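Sortase family protein (Streptococcus agalactiae, PDB 3O0P) probably acts as a class C sortase, a cysteine transpeptidase that covalently joins pilin subunits during pilus assembly on the bacterial surface. Local coordinates at residues Ala118-Pro123 with Met185-Arg190; Leu44-Glu49 with Val159-Phe164; Glu68-Ile73 with Leu82-Gly87. All blocks are in the same frame, centred on the assembly; numbering follows the deposited sequence.

Interaction 1. Residues Ala118-Pro123 with Met185-Arg190; sequences AHSGIP and MVNTHR
Met185 lays its thioether against the peptide of Gly121, with SD 3.4 Å from Gly121 O, the closest approach between segments 118-123 and 185-190. This is the tight part of the contact. The Met185 chain bends at chi2 and again at chi3 (-85°), which folds the methyl back toward the other loop. Toward solvent the packing thins to Met185 CE lying 4.2 Å from Pro123 CG.

On the inner side no direct hydrogen bond joins the segments. Instead water 1 donates to Ser120 OG and accepts from Met185 N, each at 2.9 Å, while Ser120 OG is also bonded to the carbonyl of Cys181. The His119 ring is held from its own loop and by the Tyr48 ring, packed edge-to-face with it. Gly121 N donates to His119 ND1 at 3.0 Å (156° at the hydrogen), tilted 15° from the ring plane, and Ile122 CG1 lies 3.6 Å above one face, toward the rim. The Asn187 amide group reaches the ring edge. Across the turn, Arg190 NH1 donates to Asn187 O and to His189 O, both close to the guanidinium plane.

His119, Cys181 and Arg190 match the His-Cys-Arg order of sortase active sites, so this contact probably lines the catalytic cleft. One bridging water plus van der Waals contacts with sulfur and methyl imply a light junction, whose polar groups are shared with residues outside it.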
# COMPACT_ATOMS: atom_id res chain seq x y z
N ALA A 118 6.96 -0.23 2.02
CA ALA A 118 8.09 -1.12 1.82
C ALA A 118 9.33 -0.43 2.35
O ALA A 118 9.39 0.78 2.47
CB ALA A 118 8.25 -1.50 0.35
N HIS A 119 10.32 -1.23 2.67
CA HIS A 119 11.52 -0.74 3.32
C HIS A 119 12.40 0.08 2.38
O HIS A 119 12.45 -0.19 1.16
CB HIS A 119 12.33 -1.90 3.92
CG HIS A 119 12.86 -1.61 5.29
ND1 HIS A 119 13.78 -0.62 5.53
CD2 HIS A 119 12.60 -2.18 6.49
CE1 HIS A 119 14.07 -0.59 6.82
NE2 HIS A 119 13.36 -1.53 7.43
N SER A 120 13.08 1.07 2.94
CA SER A 120 14.07 1.85 2.20
C SER A 120 15.50 1.52 2.59
O SER A 120 16.42 2.01 1.96
CB SER A 120 13.86 3.33 2.46
OG SER A 120 14.05 3.59 3.83
N GLY A 121 15.67 0.75 3.65
CA GLY A 121 16.99 0.57 4.25
C GLY A 121 17.41 -0.87 4.45
O GLY A 121 18.15 -1.17 5.40
N ILE A 122 16.97 -1.76 3.58
CA ILE A 122 17.47 -3.14 3.58
C ILE A 122 18.59 -3.22 2.55
O ILE A 122 18.34 -3.05 1.36
CB ILE A 122 16.38 -4.20 3.26
CG1 ILE A 122 15.27 -4.16 4.31
CG2 ILE A 122 17.00 -5.60 3.20
CD1 ILE A 122 14.13 -5.14 4.08
N PRO A 123 19.83 -3.47 2.99
CA PRO A 123 20.93 -3.55 2.03
C PRO A 123 20.62 -4.60 0.97
O PRO A 123 20.06 -5.65 1.31
CB PRO A 123 22.13 -3.97 2.90
CG PRO A 123 21.77 -3.55 4.28
CD PRO A 123 20.28 -3.70 4.38
N MET A 185 18.65 4.35 6.37
CA MET A 185 19.47 3.70 7.40
C MET A 185 19.39 4.35 8.78
O MET A 185 20.00 3.86 9.72
CB MET A 185 20.94 3.62 6.99
CG MET A 185 21.21 2.99 5.64
SD MET A 185 20.39 1.40 5.36
CE MET A 185 21.59 0.28 6.10
N VAL A 186 18.67 5.46 8.89
CA VAL A 186 18.60 6.20 10.14
C VAL A 186 17.20 6.02 10.74
O VAL A 186 17.03 5.69 11.91
CB VAL A 186 18.94 7.70 9.93
CG1 VAL A 186 18.73 8.50 11.23
CG2 VAL A 186 20.37 7.86 9.41
N ASN A 187 16.17 6.26 9.92
CA ASN A 187 14.82 5.78 10.22
C ASN A 187 14.17 6.42 11.44
O ASN A 187 13.34 5.82 12.11
CB ASN A 187 14.85 4.25 10.39
CG ASN A 187 15.31 3.55 9.13
OD1 ASN A 187 15.16 4.06 8.03
ND2 ASN A 187 15.90 2.37 9.30
N THR A 188 14.49 7.68 11.67
CA THR A 188 13.82 8.43 12.74
C THR A 188 12.44 8.93 12.30
O THR A 188 11.59 9.27 13.15
CB THR A 188 14.65 9.63 13.15
OG1 THR A 188 15.02 10.34 11.96
CG2 THR A 188 15.91 9.20 13.93
N HIS A 189 12.21 8.95 10.99
CA HIS A 189 11.02 9.57 10.41
C HIS A 189 10.41 8.69 9.34
O HIS A 189 10.95 7.63 8.99
CB HIS A 189 11.35 10.94 9.84
CG HIS A 189 11.68 11.97 10.88
ND1 HIS A 189 12.87 11.98 11.57
CD2 HIS A 189 10.95 12.99 11.37
CE1 HIS A 189 12.87 12.98 12.43
NE2 HIS A 189 11.71 13.62 12.33
N ARG A 190 9.26 9.12 8.85
CA ARG A 190 8.53 8.36 7.85
C ARG A 190 8.23 9.28 6.68
O ARG A 190 7.82 10.42 6.85
CB ARG A 190 7.24 7.79 8.46
CG ARG A 190 7.48 6.91 9.70
CD ARG A 190 8.27 5.62 9.41
NE ARG A 190 8.51 4.85 10.64
CZ ARG A 190 9.63 4.88 11.36
NH1 ARG A 190 10.66 5.63 10.98
NH2 ARG A 190 9.71 4.15 12.45
O HOH W 1 16.10 3.17 5.78

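Interaction 2. Residues Leu44-Glu49 with Val159-Phe164; sequences LEDPYE and VTPDNF
Asp46 and Pro161 approach to 6.3 Å between CA atoms and Leu44 and Phe164 to 7.8 Å, with a type I turn in each segment (46-49 and 160-163) and no hydrogen bond between them. The Asp46-Pro47-Tyr48 sequence fits the lid motif of pilus-related class C sortases; the Tyr48 ring packs edge-to-face with His119 and its hydroxyl bonds to Thr117.

Phe164 makes the apolar contact. Leu44 CB sits 4.2 Å from the ring centroid and 10° off the normal, a CH-pi contact over the middle of one face, while the side chains lie antiparallel, Leu44 CD1 ending 4.2 Å from Phe164 CB. Phe164 CZ lies 3.8 Å from Leu44 O, against the backbone of residues 44-46, and Asp46 N lies at the ring edge.

Asp46 makes the second contact, by van der Waals packing, and spends its carboxylate on other partners. With CG anti to the backbone N (chi1 173°), the carboxylate runs alongside the Pro161 ring, Asp46 OD2 being 3.4 Å from Pro161 CB. OD2 also makes a salt bridge to Arg190 NH2. The other oxygen closes an Asx turn: Tyr48 N donates to Asp46 OD1 at 3.0 Å, from 68° above the carboxylate plane.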
# COMPACT_ATOMS: atom_id res chain seq x y z
N LEU A 44 -3.83 0.94 13.58
CA LEU A 44 -2.67 1.63 13.03
C LEU A 44 -1.46 1.55 13.96
O LEU A 44 -1.47 2.04 15.10
CB LEU A 44 -2.98 3.09 12.72
CG LEU A 44 -3.81 3.37 11.48
CD1 LEU A 44 -4.12 4.83 11.37
CD2 LEU A 44 -3.09 2.89 10.23
N GLU A 45 -0.42 0.95 13.42
CA GLU A 45 0.85 0.84 14.11
C GLU A 45 1.95 1.09 13.11
O GLU A 45 1.82 0.77 11.94
CB GLU A 45 0.97 -0.55 14.74
CG GLU A 45 -0.02 -0.80 15.87
CD GLU A 45 -0.10 -2.26 16.29
OE1 GLU A 45 0.88 -2.99 16.06
OE2 GLU A 45 -1.14 -2.67 16.86
N ASP A 46 3.04 1.70 13.57
CA ASP A 46 4.23 1.92 12.77
C ASP A 46 4.99 0.61 12.48
O ASP A 46 5.52 -0.01 13.40
CB ASP A 46 5.13 2.85 13.61
CG ASP A 46 6.50 3.07 13.00
OD1 ASP A 46 6.65 2.87 11.77
OD2 ASP A 46 7.41 3.45 13.77
N PRO A 47 5.09 0.19 11.20
CA PRO A 47 5.79 -1.07 10.89
C PRO A 47 7.28 -1.05 11.14
O PRO A 47 7.89 -2.12 11.19
CB PRO A 47 5.57 -1.24 9.38
CG PRO A 47 4.44 -0.39 9.03
CD PRO A 47 4.49 0.78 10.00
N TYR A 48 7.86 0.14 11.28
CA TYR A 48 9.32 0.26 11.28
C TYR A 48 9.91 0.54 12.65
O TYR A 48 11.10 0.76 12.75
CB TYR A 48 9.79 1.31 10.27
CG TYR A 48 9.34 0.93 8.88
CD1 TYR A 48 8.22 1.54 8.29
CD2 TYR A 48 9.97 -0.10 8.18
CE1 TYR A 48 7.80 1.16 7.03
CE2 TYR A 48 9.55 -0.48 6.92
CZ TYR A 48 8.46 0.15 6.36
OH TYR A 48 8.03 -0.25 5.13
N GLU A 49 9.07 0.49 13.69
CA GLU A 49 9.56 0.59 15.06
C GLU A 49 10.46 -0.60 15.36
O GLU A 49 10.01 -1.75 15.32
CB GLU A 49 8.38 0.61 16.03
N VAL A 159 7.18 12.81 8.34
CA VAL A 159 6.52 12.92 9.63
C VAL A 159 7.20 12.02 10.67
O VAL A 159 8.00 11.12 10.34
CB VAL A 159 5.00 12.57 9.51
CG1 VAL A 159 4.33 13.46 8.45
CG2 VAL A 159 4.84 11.08 9.21
N THR A 160 6.88 12.26 11.93
CA THR A 160 7.39 11.41 13.01
C THR A 160 6.60 10.11 13.07
O THR A 160 5.49 10.04 12.60
CB THR A 160 7.34 12.14 14.36
OG1 THR A 160 6.00 12.51 14.67
CG2 THR A 160 8.22 13.39 14.30
N PRO A 161 7.20 9.06 13.64
CA PRO A 161 6.56 7.74 13.55
C PRO A 161 5.26 7.62 14.32
O PRO A 161 4.50 6.68 14.06
CB PRO A 161 7.62 6.79 14.11
CG PRO A 161 8.92 7.50 13.87
CD PRO A 161 8.60 8.95 14.09
N ASP A 162 5.00 8.55 15.24
CA ASP A 162 3.74 8.54 15.99
C ASP A 162 2.69 9.52 15.45
O ASP A 162 1.69 9.78 16.11
CB ASP A 162 4.02 8.80 17.48
CG ASP A 162 4.87 10.03 17.74
OD1 ASP A 162 5.17 10.79 16.79
OD2 ASP A 162 5.23 10.22 18.91
N ASN A 163 2.91 10.03 14.24
CA ASN A 163 1.95 10.94 13.61
C ASN A 163 1.22 10.24 12.46
O ASN A 163 1.77 10.12 11.37
CB ASN A 163 2.66 12.19 13.08
CG ASN A 163 1.71 13.16 12.41
OD1 ASN A 163 0.49 12.94 12.38
ND2 ASN A 163 2.26 14.22 11.84
N PHE A 164 -0.00 9.80 12.72
CA PHE A 164 -0.78 9.08 11.72
C PHE A 164 -1.75 9.97 10.96
O PHE A 164 -2.50 9.46 10.13
CB PHE A 164 -1.58 7.96 12.40
CG PHE A 164 -0.74 6.91 13.04
CD1 PHE A 164 0.03 6.05 12.26
CD2 PHE A 164 -0.71 6.77 14.41
CE1 PHE A 164 0.82 5.09 12.85
CE2 PHE A 164 0.07 5.80 15.01
CZ PHE A 164 0.84 4.96 14.22

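Interaction 3. Residues Glu68-Ile73 with Leu82-Gly87; sequences EKIGII and LPIFAG
Ile73 and Leu82 form a hydrogen-bonded pair in the antiparallel beta hairpin of strands 71-75 and 80-85, part of the sortase beta-barrel; the axes of segments 71-73 and 82-85 run at 131° to each other.

In the backbone, Ile73 N donates to Leu82 O and Leu82 N to Ile73 O, both at 2.9 Å, and farther along Ile84 N donates to Gly71 O at 2.8 Å. There the ladder opens into a classic beta bulge at Ile70-Gly71, where Ile84 O takes a bond from Ile70 N at 2.8 Å and a weak one from Gly71 N at 3.4 Å. Past the bulge a single water continues the link, donating to Glu68 O and accepting from Ala86 N.

Apolar packing follows the sheet faces. Ile73 and Ile84 share the face met by Ile142 of strand 139-143. Ile70, with CG1 between its backbone N and carbonyl carbon (chi1 66°), sets that carbon 3.8 Å from Ile84 CG2, the side chains nearly perpendicular, and Ile84 CD1 reaches over the Ile72-Ile73 peptide. Ile72 and Pro83 lie on the other face, where Ile72 meets Phe13 of helix 11-18.

Aliphatic meets aromatic at Lys69, whose extended chain runs beside Pro83 and Phe85; its NZ forms a salt bridge with Asp12 and a hydrogen bond to Gln9 O. Lys69 CG lies 3.6 Å from Phe85 CE1, and Glu68 O approaches that ring's edge, 3.4 Å from Phe85 CD1.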
# COMPACT_ATOMS: atom_id res chain seq x y z
N GLU A 68 -1.18 -15.86 -2.34
CA GLU A 68 -0.64 -15.32 -1.08
C GLU A 68 -0.53 -13.80 -1.03
O GLU A 68 -0.03 -13.23 -0.05
CB GLU A 68 0.75 -15.91 -0.81
CG GLU A 68 0.76 -17.41 -0.73
CD GLU A 68 2.04 -17.95 -0.14
OE1 GLU A 68 3.03 -18.04 -0.89
OE2 GLU A 68 2.06 -18.27 1.07
N LYS A 69 -0.95 -13.16 -2.10
CA LYS A 69 -0.76 -11.72 -2.29
C LYS A 69 -2.08 -11.02 -2.50
O LYS A 69 -3.02 -11.61 -3.04
CB LYS A 69 0.13 -11.50 -3.52
CG LYS A 69 1.51 -12.09 -3.32
CD LYS A 69 2.24 -12.40 -4.59
CE LYS A 69 3.63 -12.95 -4.28
NZ LYS A 69 4.32 -13.53 -5.47
N ILE A 70 -2.15 -9.75 -2.11
CA ILE A 70 -3.35 -8.98 -2.37
C ILE A 70 -3.26 -7.98 -3.51
O ILE A 70 -4.24 -7.31 -3.83
CB ILE A 70 -3.87 -8.27 -1.10
CG1 ILE A 70 -2.89 -7.20 -0.62
CG2 ILE A 70 -4.20 -9.31 0.00
CD1 ILE A 70 -3.44 -6.30 0.48
N GLY A 71 -2.10 -7.88 -4.13
CA GLY A 71 -1.98 -6.99 -5.25
C GLY A 71 -0.55 -6.81 -5.69
O GLY A 71 0.34 -7.54 -5.25
N ILE A 72 -0.36 -5.84 -6.56
CA ILE A 72 0.93 -5.47 -7.11
C ILE A 72 1.02 -3.94 -7.09
O ILE A 72 0.08 -3.27 -7.53
CB ILE A 72 1.09 -5.94 -8.56
CG1 ILE A 72 0.94 -7.46 -8.64
CG2 ILE A 72 2.40 -5.46 -9.16
CD1 ILE A 72 0.71 -7.95 -10.04
N ILE A 73 2.12 -3.41 -6.57
CA ILE A 73 2.37 -1.97 -6.61
C ILE A 73 3.44 -1.69 -7.67
O ILE A 73 4.53 -2.26 -7.64
CB ILE A 73 2.79 -1.41 -5.21
CG1 ILE A 73 3.15 0.08 -5.27
CG2 ILE A 73 3.94 -2.20 -4.58
CD1 ILE A 73 2.00 1.00 -5.59
N LEU A 82 6.21 -4.57 -7.47
CA LEU A 82 6.36 -5.44 -6.32
C LEU A 82 5.05 -6.08 -5.90
O LEU A 82 4.01 -5.48 -6.00
CB LEU A 82 6.85 -4.64 -5.13
CG LEU A 82 8.19 -3.94 -5.30
CD1 LEU A 82 8.44 -3.01 -4.12
CD2 LEU A 82 9.33 -4.95 -5.41
N PRO A 83 5.13 -7.32 -5.40
CA PRO A 83 3.93 -7.89 -4.76
C PRO A 83 3.56 -7.15 -3.49
O PRO A 83 4.43 -6.67 -2.77
CB PRO A 83 4.36 -9.33 -4.43
CG PRO A 83 5.87 -9.24 -4.29
CD PRO A 83 6.34 -8.14 -5.19
N ILE A 84 2.25 -7.04 -3.25
CA ILE A 84 1.72 -6.52 -2.01
C ILE A 84 1.13 -7.67 -1.21
O ILE A 84 0.28 -8.42 -1.70
CB ILE A 84 0.58 -5.49 -2.24
CG1 ILE A 84 1.02 -4.37 -3.20
CG2 ILE A 84 0.13 -4.92 -0.91
CD1 ILE A 84 -0.16 -3.51 -3.66
N PHE A 85 1.60 -7.80 0.02
CA PHE A 85 1.09 -8.79 0.97
C PHE A 85 0.25 -8.09 2.02
O PHE A 85 0.45 -6.91 2.31
CB PHE A 85 2.24 -9.51 1.66
CG PHE A 85 3.16 -10.23 0.72
CD1 PHE A 85 2.89 -11.54 0.35
CD2 PHE A 85 4.27 -9.59 0.19
CE1 PHE A 85 3.75 -12.21 -0.51
CE2 PHE A 85 5.12 -10.27 -0.69
CZ PHE A 85 4.86 -11.56 -1.03
N ALA A 86 -0.72 -8.80 2.58
CA ALA A 86 -1.47 -8.27 3.70
C ALA A 86 -0.55 -8.07 4.89
O ALA A 86 0.34 -8.85 5.17
CB ALA A 86 -2.60 -9.20 4.07
N GLY A 87 -0.79 -6.97 5.58
CA GLY A 87 -0.05 -6.63 6.77
C GLY A 87 1.33 -6.09 6.46
O GLY A 87 1.74 -5.91 5.31
O HOH W 2 -1.36 -11.31 1.45

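How the interactions relate
Interactions 1 and 2 adjoin, their centres 12 Å apart on the same side of the chain's centre, and their segments alternate along the sequence. Strands 148-159 and 189-198 pair at the junction, where Arg190 N probably bonds to Val159 O and Thr188 O packs on Pro161 CD. Interaction 3 lies about 20 Å from each, centre to centre, and touches neither; its hairpin falls between the two segments of interaction 2 and closes before interaction 1 begins. Interactions 1 and 3 reach the same mixed sheet. Interaction 3 is a buried contact within the sheet, whereas the other two lie at the surface and probably seat the lid beside the active site.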